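Serine acetyltransferase 1, putative (Entamoeba histolytica, PDB 7BW9) probably transfers an acetyl group to serine in the cysteine-biosynthesis pathway, and binds cysteine. Local coordinates at residues A[128-142]-A[151-163]. Sequence-based numbering, arbitrary orientation.
Sequences PGIHVMMIQRVAHIL and SRELMENIHSVTG
M155 is bent at chi2 and chi3 (-66° at chi3), and this curl lays its thioether against helix 128-142. Its SD sits 3.6 Å from A139 CB, and its CE reaches the aliphatic part of Q136, 3.8 Å from Q136 CG. V132 and I135 complete the hole that receives this knob. L154 enters the adjoining hole, formed by I135, V138, A139 and L142; with its CG anti to the backbone N (chi1 179°), the branch point comes 3.6 Å from I135 CG2, while CD2 turns to A139. I158 lies aslant I135, with I158 CG1 3.7 Å from I135 CG1. Its side chain crosses that of V132 at about a right angle, CG2 meeting V132 CG2. This is an antiparallel helical hairpin, with axes 9.1 Å apart at 170°, immediately preceding the left-handed beta-helix; V132 and Q136 also touch I166 in its first strand, and Q136 NE2 bonds to the carbonyls of H167 and T170. Of the residues paired across the hairpin, A139 and S151 bring their CA atoms nearest: the small side chains let S151 CB approach A139 O to 3.5 Å. At the other end T162 CG2 meets P128 CB at 4.1 Å, while T162 OG1 bonds back to I158 O, above the carbonyl plane. Beyond the interface, E156 OE2 takes both NE and NH2 of R152 side-on and OE1 accepts from H159 ND1, beside P128 of a second subunit.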
ATOM      1  N   PRO A 128       4.817   1.683 -10.653  1.00 19.00           N
ATOM      2  CA  PRO A 128       3.405   1.532 -10.248  1.00 14.26           C
ATOM      3  C   PRO A 128       2.485   2.567 -10.866  1.00 17.55           C
ATOM      4  O   PRO A 128       1.289   2.288 -11.022  1.00 14.48           O
ATOM      5  CB  PRO A 128       3.445   1.677  -8.720  1.00 15.29           C
ATOM      6  CG  PRO A 128       4.705   2.455  -8.446  1.00 18.98           C
ATOM      7  CD  PRO A 128       5.691   2.022  -9.518  1.00 17.44           C
ATOM      8  N   GLY A 129       2.995   3.762 -11.186  1.00 14.65           N
ATOM      9  CA  GLY A 129       2.155   4.777 -11.801  1.00 16.71           C
ATOM     10  C   GLY A 129       1.733   4.409 -13.208  1.00 18.04           C
ATOM     11  O   GLY A 129       0.656   4.808 -13.660  1.00 14.13           O
ATOM     12  N   ILE A 130       2.575   3.642 -13.908  1.00 14.79           N
ATOM     13  CA  ILE A 130       2.225   3.117 -15.219  1.00 16.22           C
ATOM     14  C   ILE A 130       1.218   1.988 -15.075  1.00 15.56           C
ATOM     15  O   ILE A 130       0.233   1.914 -15.819  1.00 16.46           O
ATOM     16  CB  ILE A 130       3.489   2.638 -15.962  1.00 15.19           C
ATOM     17  CG1 ILE A 130       4.434   3.802 -16.236  1.00 17.26           C
ATOM     18  CG2 ILE A 130       3.116   1.918 -17.240  1.00 17.87           C
ATOM     19  CD1 ILE A 130       3.816   4.931 -17.016  1.00 18.91           C
ATOM     20  N   HIS A 131       1.441   1.093 -14.114  1.00 18.34           N
ATOM     21  CA  HIS A 131       0.526  -0.036 -13.961  1.00 23.27           C
ATOM     22  C   HIS A 131      -0.862   0.446 -13.582  1.00 13.56           C
ATOM     23  O   HIS A 131      -1.861  -0.096 -14.062  1.00 19.34           O
ATOM     24  CB  HIS A 131       1.058  -1.042 -12.932  1.00 13.23           C
ATOM     25  CG  HIS A 131       2.345  -1.692 -13.347  1.00 20.07           C
ATOM     26  ND1 HIS A 131       3.181  -2.332 -12.458  1.00 20.34           N
ATOM     27  CD2 HIS A 131       2.941  -1.783 -14.560  1.00 17.22           C
ATOM     28  CE1 HIS A 131       4.239  -2.790 -13.106  1.00 25.15           C
ATOM     29  NE2 HIS A 131       4.116  -2.474 -14.384  1.00 21.85           N
ATOM     30  N   VAL A 132      -0.950   1.487 -12.755  1.00 12.31           N
ATOM     31  CA  VAL A 132      -2.282   1.942 -12.358  1.00 13.37           C
ATOM     32  C   VAL A 132      -3.015   2.534 -13.556  1.00 12.24           C
ATOM     33  O   VAL A 132      -4.240   2.408 -13.665  1.00 14.66           O
ATOM     34  CB  VAL A 132      -2.199   2.930 -11.170  1.00 15.18           C
ATOM     35  CG1 VAL A 132      -1.719   4.307 -11.620  1.00 14.45           C
ATOM     36  CG2 VAL A 132      -3.557   3.064 -10.489  1.00 16.45           C
ATOM     37  N   MET A 133      -2.286   3.155 -14.488  1.00 14.23           N
ATOM     38  CA  MET A 133      -2.924   3.751 -15.654  1.00 14.71           C
ATOM     39  C   MET A 133      -3.308   2.710 -16.701  1.00 15.02           C
ATOM     40  O   MET A 133      -4.334   2.873 -17.370  1.00 15.39           O
ATOM     41  CB  MET A 133      -2.016   4.824 -16.254  1.00 15.86           C
ATOM     42  CG  MET A 133      -1.965   6.105 -15.393  1.00 18.59           C
ATOM     43  SD  MET A 133      -3.593   6.669 -14.821  1.00 24.73           S
ATOM     44  CE  MET A 133      -4.365   6.990 -16.420  1.00 16.63           C
ATOM     45  N   MET A 134      -2.520   1.637 -16.854  1.00 11.34           N
ATOM     46  CA  MET A 134      -2.993   0.489 -17.629  1.00 16.07           C
ATOM     47  C   MET A 134      -4.376   0.043 -17.157  1.00 16.27           C
ATOM     48  O   MET A 134      -5.290  -0.155 -17.961  1.00 20.34           O
ATOM     49  CB  MET A 134      -2.008  -0.676 -17.513  1.00 20.86           C
ATOM     50  CG  MET A 134      -0.592  -0.410 -17.998  1.00 24.24           C
ATOM     51  SD  MET A 134       0.368  -1.944 -17.889  1.00 21.98           S
ATOM     52  CE  MET A 134       1.918  -1.474 -18.662  1.00 19.82           C
ATOM     53  N   ILE A 135      -4.551  -0.113 -15.845  1.00 12.44           N
ATOM     54  CA  ILE A 135      -5.851  -0.522 -15.322  1.00 13.08           C
ATOM     55  C   ILE A 135      -6.880   0.597 -15.470  1.00 15.61           C
ATOM     56  O   ILE A 135      -8.029   0.347 -15.865  1.00 12.96           O
ATOM     57  CB  ILE A 135      -5.714  -0.968 -13.860  1.00 11.95           C
ATOM     58  CG1 ILE A 135      -4.664  -2.067 -13.751  1.00 20.45           C
ATOM     59  CG2 ILE A 135      -7.057  -1.452 -13.308  1.00 10.22           C
ATOM     60  CD1 ILE A 135      -5.032  -3.367 -14.507  1.00 18.95           C
ATOM     61  N   GLN A 136      -6.497   1.846 -15.148  1.00 13.17           N
ATOM     62  CA  GLN A 136      -7.485   2.927 -15.099  1.00 11.49           C
ATOM     63  C   GLN A 136      -8.077   3.207 -16.473  1.00 14.27           C
ATOM     64  O   GLN A 136      -9.287   3.425 -16.598  1.00 13.25           O
ATOM     65  CB  GLN A 136      -6.870   4.209 -14.531  1.00 10.77           C
ATOM     66  CG  GLN A 136      -7.929   5.188 -13.918  1.00 15.62           C
ATOM     67  CD  GLN A 136      -8.592   6.082 -14.953  1.00 15.15           C
ATOM     68  OE1 GLN A 136      -8.020   6.332 -16.010  1.00 20.99           O
ATOM     69  NE2 GLN A 136      -9.813   6.538 -14.670  1.00 12.23           N
ATOM     70  N   ARG A 137      -7.239   3.222 -17.512  1.00 12.58           N
ATOM     71  CA  ARG A 137      -7.750   3.491 -18.850  1.00 18.90           C
ATOM     72  C   ARG A 137      -8.680   2.378 -19.330  1.00 23.22           C
ATOM     73  O   ARG A 137      -9.639   2.649 -20.063  1.00 18.59           O
ATOM     74  CB  ARG A 137      -6.571   3.716 -19.800  1.00 19.17           C
ATOM     75  CG  ARG A 137      -5.728   4.924 -19.345  1.00 18.95           C
ATOM     76  CD  ARG A 137      -4.934   5.535 -20.465  1.00 18.71           C
ATOM     77  NE  ARG A 137      -4.016   6.592 -20.033  1.00 20.55           N
ATOM     78  CZ  ARG A 137      -4.373   7.863 -19.817  1.00 22.19           C
ATOM     79  NH1 ARG A 137      -5.637   8.238 -19.966  1.00 18.57           N
ATOM     80  NH2 ARG A 137      -3.459   8.758 -19.460  1.00 15.58           N
ATOM     81  N   VAL A 138      -8.445   1.133 -18.899  1.00 16.44           N
ATOM     82  CA  VAL A 138      -9.407   0.071 -19.167  1.00 17.92           C
ATOM     83  C   VAL A 138     -10.683   0.307 -18.377  1.00 18.57           C
ATOM     84  O   VAL A 138     -11.785   0.333 -18.939  1.00 16.91           O
ATOM     85  CB  VAL A 138      -8.803  -1.306 -18.837  1.00 18.62           C
ATOM     86  CG1 VAL A 138      -9.904  -2.339 -18.743  1.00 15.00           C
ATOM     87  CG2 VAL A 138      -7.753  -1.683 -19.870  1.00 13.77           C
ATOM     88  N   ALA A 139     -10.546   0.486 -17.058  1.00 13.51           N
ATOM     89  CA  ALA A 139     -11.710   0.613 -16.183  1.00 14.13           C
ATOM     90  C   ALA A 139     -12.594   1.773 -16.599  1.00 14.26           C
ATOM     91  O   ALA A 139     -13.822   1.697 -16.483  1.00 17.00           O
ATOM     92  CB  ALA A 139     -11.262   0.815 -14.731  1.00 11.86           C
ATOM     93  N   HIS A 140     -11.980   2.871 -17.043  1.00 14.11           N
ATOM     94  CA  HIS A 140     -12.739   4.084 -17.352  1.00 16.69           C
ATOM     95  C   HIS A 140     -13.687   3.867 -18.529  1.00 18.28           C
ATOM     96  O   HIS A 140     -14.790   4.425 -18.559  1.00 19.08           O
ATOM     97  CB  HIS A 140     -11.779   5.237 -17.629  1.00 10.81           C
ATOM     98  CG  HIS A 140     -12.456   6.535 -17.945  1.00 16.24           C
ATOM     99  ND1 HIS A 140     -13.286   7.180 -17.055  1.00 20.18           N
ATOM    100  CD2 HIS A 140     -12.411   7.316 -19.054  1.00 13.07           C
ATOM    101  CE1 HIS A 140     -13.729   8.299 -17.604  1.00 20.87           C
ATOM    102  NE2 HIS A 140     -13.218   8.400 -18.819  1.00 17.57           N
ATOM    103  N   ILE A 141     -13.280   3.057 -19.507  1.00 18.48           N
ATOM    104  CA  ILE A 141     -14.186   2.745 -20.611  1.00 21.98           C
ATOM    105  C   ILE A 141     -15.349   1.904 -20.115  1.00 22.26           C
ATOM    106  O   ILE A 141     -16.493   2.085 -20.543  1.00 19.06           O
ATOM    107  CB  ILE A 141     -13.422   2.052 -21.749  1.00 21.19           C
ATOM    108  CG1 ILE A 141     -12.457   3.055 -22.376  1.00 19.36           C
ATOM    109  CG2 ILE A 141     -14.404   1.503 -22.814  1.00 20.92           C
ATOM    110  CD1 ILE A 141     -11.439   2.440 -23.188  1.00 25.17           C
ATOM    111  N   LEU A 142     -15.082   0.988 -19.187  1.00 22.95           N
ATOM    112  CA  LEU A 142     -16.163   0.203 -18.614  1.00 22.01           C
ATOM    113  C   LEU A 142     -17.141   1.110 -17.884  1.00 24.67           C
ATOM    114  O   LEU A 142     -18.359   1.029 -18.090  1.00 19.92           O
ATOM    115  CB  LEU A 142     -15.587  -0.863 -17.683  1.00 18.53           C
ATOM    116  CG  LEU A 142     -14.562  -1.779 -18.356  1.00 20.74           C
ATOM    117  CD1 LEU A 142     -13.964  -2.752 -17.348  1.00 14.23           C
ATOM    118  CD2 LEU A 142     -15.219  -2.527 -19.523  1.00 17.44           C
ATOM    119  N   SER A 151     -16.013  -1.883 -12.610  1.00 17.85           N
ATOM    120  CA  SER A 151     -14.903  -0.961 -12.844  1.00 21.75           C
ATOM    121  C   SER A 151     -14.300  -0.454 -11.527  1.00 16.18           C
ATOM    122  O   SER A 151     -13.091  -0.205 -11.456  1.00 13.91           O
ATOM    123  CB  SER A 151     -15.361   0.204 -13.723  1.00 14.58           C
ATOM    124  OG  SER A 151     -16.348   0.986 -13.081  1.00 19.79           O
ATOM    125  N   ARG A 152     -15.118  -0.337 -10.475  1.00 18.32           N
ATOM    126  CA  ARG A 152     -14.611   0.085  -9.171  1.00 16.36           C
ATOM    127  C   ARG A 152     -13.841  -1.037  -8.495  1.00 16.98           C
ATOM    128  O   ARG A 152     -12.744  -0.819  -7.962  1.00 17.83           O
ATOM    129  CB  ARG A 152     -15.761   0.555  -8.278  1.00 21.40           C
ATOM    130  CG  ARG A 152     -15.322   0.960  -6.867  1.00 21.18           C
ATOM    131  CD  ARG A 152     -14.519   2.267  -6.887  1.00 23.60           C
ATOM    132  NE  ARG A 152     -13.915   2.593  -5.594  1.00 27.81           N
ATOM    133  CZ  ARG A 152     -14.514   3.303  -4.639  1.00 23.50           C
ATOM    134  NH1 ARG A 152     -15.749   3.756  -4.816  1.00 23.05           N
ATOM    135  NH2 ARG A 152     -13.889   3.546  -3.498  1.00 21.19           N
ATOM    136  N   GLU A 153     -14.419  -2.244  -8.485  1.00 19.63           N
ATOM    137  CA  GLU A 153     -13.711  -3.425  -8.006  1.00 20.24           C
ATOM    138  C   GLU A 153     -12.355  -3.564  -8.692  1.00 20.03           C
ATOM    139  O   GLU A 153     -11.327  -3.799  -8.043  1.00 13.96           O
ATOM    140  CB  GLU A 153     -14.572  -4.669  -8.247  1.00 21.75           C
ATOM    141  CG  GLU A 153     -14.063  -5.941  -7.587  1.00 30.92           C
ATOM    142  CD  GLU A 153     -14.840  -7.182  -8.038  1.00 39.29           C
ATOM    143  OE1 GLU A 153     -15.901  -7.476  -7.442  1.00 37.94           O
ATOM    144  OE2 GLU A 153     -14.402  -7.847  -9.004  1.00 49.67           O
ATOM    145  N   LEU A 154     -12.337  -3.407 -10.015  1.00 15.52           N
ATOM    146  CA  LEU A 154     -11.079  -3.451 -10.757  1.00 15.55           C
ATOM    147  C   LEU A 154     -10.091  -2.408 -10.243  1.00 13.52           C
ATOM    148  O   LEU A 154      -8.926  -2.720  -9.962  1.00 13.16           O
ATOM    149  CB  LEU A 154     -11.361  -3.251 -12.242  1.00 14.43           C
ATOM    150  CG  LEU A 154     -10.169  -3.246 -13.175  1.00 17.62           C
ATOM    151  CD1 LEU A 154      -9.392  -4.558 -13.028  1.00 17.77           C
ATOM    152  CD2 LEU A 154     -10.694  -3.060 -14.615  1.00 14.52           C
ATOM    153  N   MET A 155     -10.543  -1.159 -10.086  1.00 13.93           N
ATOM    154  CA  MET A 155      -9.641  -0.142  -9.554  1.00 14.40           C
ATOM    155  C   MET A 155      -9.195  -0.457  -8.127  1.00 14.45           C
ATOM    156  O   MET A 155      -8.055  -0.141  -7.759  1.00 11.97           O
ATOM    157  CB  MET A 155     -10.291   1.241  -9.609  1.00 15.17           C
ATOM    158  CG  MET A 155     -10.405   1.816 -11.024  1.00 17.07           C
ATOM    159  SD  MET A 155      -8.955   1.543 -12.049  1.00 15.69           S
ATOM    160  CE  MET A 155      -7.693   2.523 -11.251  1.00 14.80           C
ATOM    161  N   GLU A 156     -10.063  -1.068  -7.305  1.00 13.78           N
ATOM    162  CA  GLU A 156      -9.629  -1.397  -5.945  1.00 18.92           C
ATOM    163  C   GLU A 156      -8.589  -2.513  -5.947  1.00 23.33           C
ATOM    164  O   GLU A 156      -7.710  -2.538  -5.076  1.00 17.70           O
ATOM    165  CB  GLU A 156     -10.816  -1.781  -5.057  1.00 18.28           C
ATOM    166  CG  GLU A 156     -11.726  -0.593  -4.673  1.00 25.12           C
ATOM    167  CD  GLU A 156     -10.988   0.568  -3.993  1.00 29.06           C
ATOM    168  OE1 GLU A 156      -9.981   0.323  -3.284  1.00 28.64           O
ATOM    169  OE2 GLU A 156     -11.437   1.729  -4.144  1.00 28.84           O
ATOM    170  N   ASN A 157      -8.652  -3.425  -6.922  1.00 16.84           N
ATOM    171  CA  ASN A 157      -7.602  -4.438  -7.051  1.00 20.02           C
ATOM    172  C   ASN A 157      -6.235  -3.792  -7.246  1.00 18.00           C
ATOM    173  O   ASN A 157      -5.260  -4.160  -6.584  1.00 16.59           O
ATOM    174  CB  ASN A 157      -7.893  -5.380  -8.229  1.00 18.16           C
ATOM    175  CG  ASN A 157      -8.983  -6.387  -7.926  1.00 25.78           C
ATOM    176  OD1 ASN A 157      -9.337  -6.611  -6.770  1.00 33.01           O
ATOM    177  ND2 ASN A 157      -9.516  -7.012  -8.974  1.00 32.29           N
ATOM    178  N   ILE A 158      -6.138  -2.841  -8.181  1.00 13.97           N
ATOM    179  CA  ILE A 158      -4.843  -2.226  -8.470  1.00 14.06           C
ATOM    180  C   ILE A 158      -4.437  -1.291  -7.322  1.00 19.78           C
ATOM    181  O   ILE A 158      -3.243  -1.156  -7.017  1.00 21.59           O
ATOM    182  CB  ILE A 158      -4.877  -1.525  -9.852  1.00 15.54           C
ATOM    183  CG1 ILE A 158      -3.466  -1.169 -10.336  1.00 16.39           C
ATOM    184  CG2 ILE A 158      -5.748  -0.257  -9.850  1.00 12.40           C
ATOM    185  CD1 ILE A 158      -2.521  -2.328 -10.363  1.00 17.00           C
ATOM    186  N   HIS A 159      -5.421  -0.657  -6.666  1.00 15.80           N
ATOM    187  CA  HIS A 159      -5.223   0.038  -5.387  1.00 13.60           C
ATOM    188  C   HIS A 159      -4.506  -0.840  -4.368  1.00 20.33           C
ATOM    189  O   HIS A 159      -3.536  -0.419  -3.729  1.00 18.84           O
ATOM    190  CB  HIS A 159      -6.590   0.455  -4.826  1.00 15.35           C
ATOM    191  CG  HIS A 159      -6.521   1.416  -3.673  1.00 26.16           C
ATOM    192  ND1 HIS A 159      -7.591   1.628  -2.826  1.00 28.50           N
ATOM    193  CD2 HIS A 159      -5.531   2.237  -3.241  1.00 21.63           C
ATOM    194  CE1 HIS A 159      -7.262   2.534  -1.920  1.00 22.87           C
ATOM    195  NE2 HIS A 159      -6.020   2.922  -2.151  1.00 24.89           N
ATOM    196  N   SER A 160      -4.997  -2.066  -4.180  1.00 21.25           N
ATOM    197  CA  SER A 160      -4.422  -2.942  -3.168  1.00 22.45           C
ATOM    198  C   SER A 160      -2.960  -3.268  -3.468  1.00 26.09           C
ATOM    199  O   SER A 160      -2.165  -3.455  -2.541  1.00 23.97           O
ATOM    200  CB  SER A 160      -5.263  -4.217  -3.064  1.00 18.41           C
ATOM    201  OG  SER A 160      -4.475  -5.296  -2.620  1.00 33.69           O
ATOM    202  N   VAL A 161      -2.575  -3.290  -4.742  1.00 19.78           N
ATOM    203  CA  VAL A 161      -1.203  -3.636  -5.106  1.00 20.60           C
ATOM    204  C   VAL A 161      -0.273  -2.417  -5.201  1.00 22.63           C
ATOM    205  O   VAL A 161       0.935  -2.541  -4.966  1.00 26.70           O
ATOM    206  CB  VAL A 161      -1.220  -4.443  -6.424  1.00 27.13           C
ATOM    207  CG1 VAL A 161       0.053  -4.248  -7.204  1.00 23.46           C
ATOM    208  CG2 VAL A 161      -1.453  -5.938  -6.126  1.00 23.89           C
ATOM    209  N   THR A 162      -0.789  -1.228  -5.517  1.00 18.18           N
ATOM    210  CA  THR A 162       0.076  -0.057  -5.663  1.00 16.29           C
ATOM    211  C   THR A 162      -0.068   0.965  -4.550  1.00 19.42           C
ATOM    212  O   THR A 162       0.771   1.863  -4.449  1.00 16.17           O
ATOM    213  CB  THR A 162      -0.209   0.660  -6.990  1.00 16.20           C
ATOM    214  OG1 THR A 162      -1.537   1.193  -6.937  1.00 14.52           O
ATOM    215  CG2 THR A 162      -0.099  -0.312  -8.152  1.00 21.03           C
ATOM    216  N   GLY A 163      -1.113   0.881  -3.737  1.00 19.72           N
ATOM    217  CA  GLY A 163      -1.425   1.988  -2.873  1.00 13.60           C
ATOM    218  C   GLY A 163      -1.892   3.247  -3.579  1.00 16.88           C
ATOM    219  O   GLY A 163      -2.049   4.281  -2.922  1.00 16.16           O
TER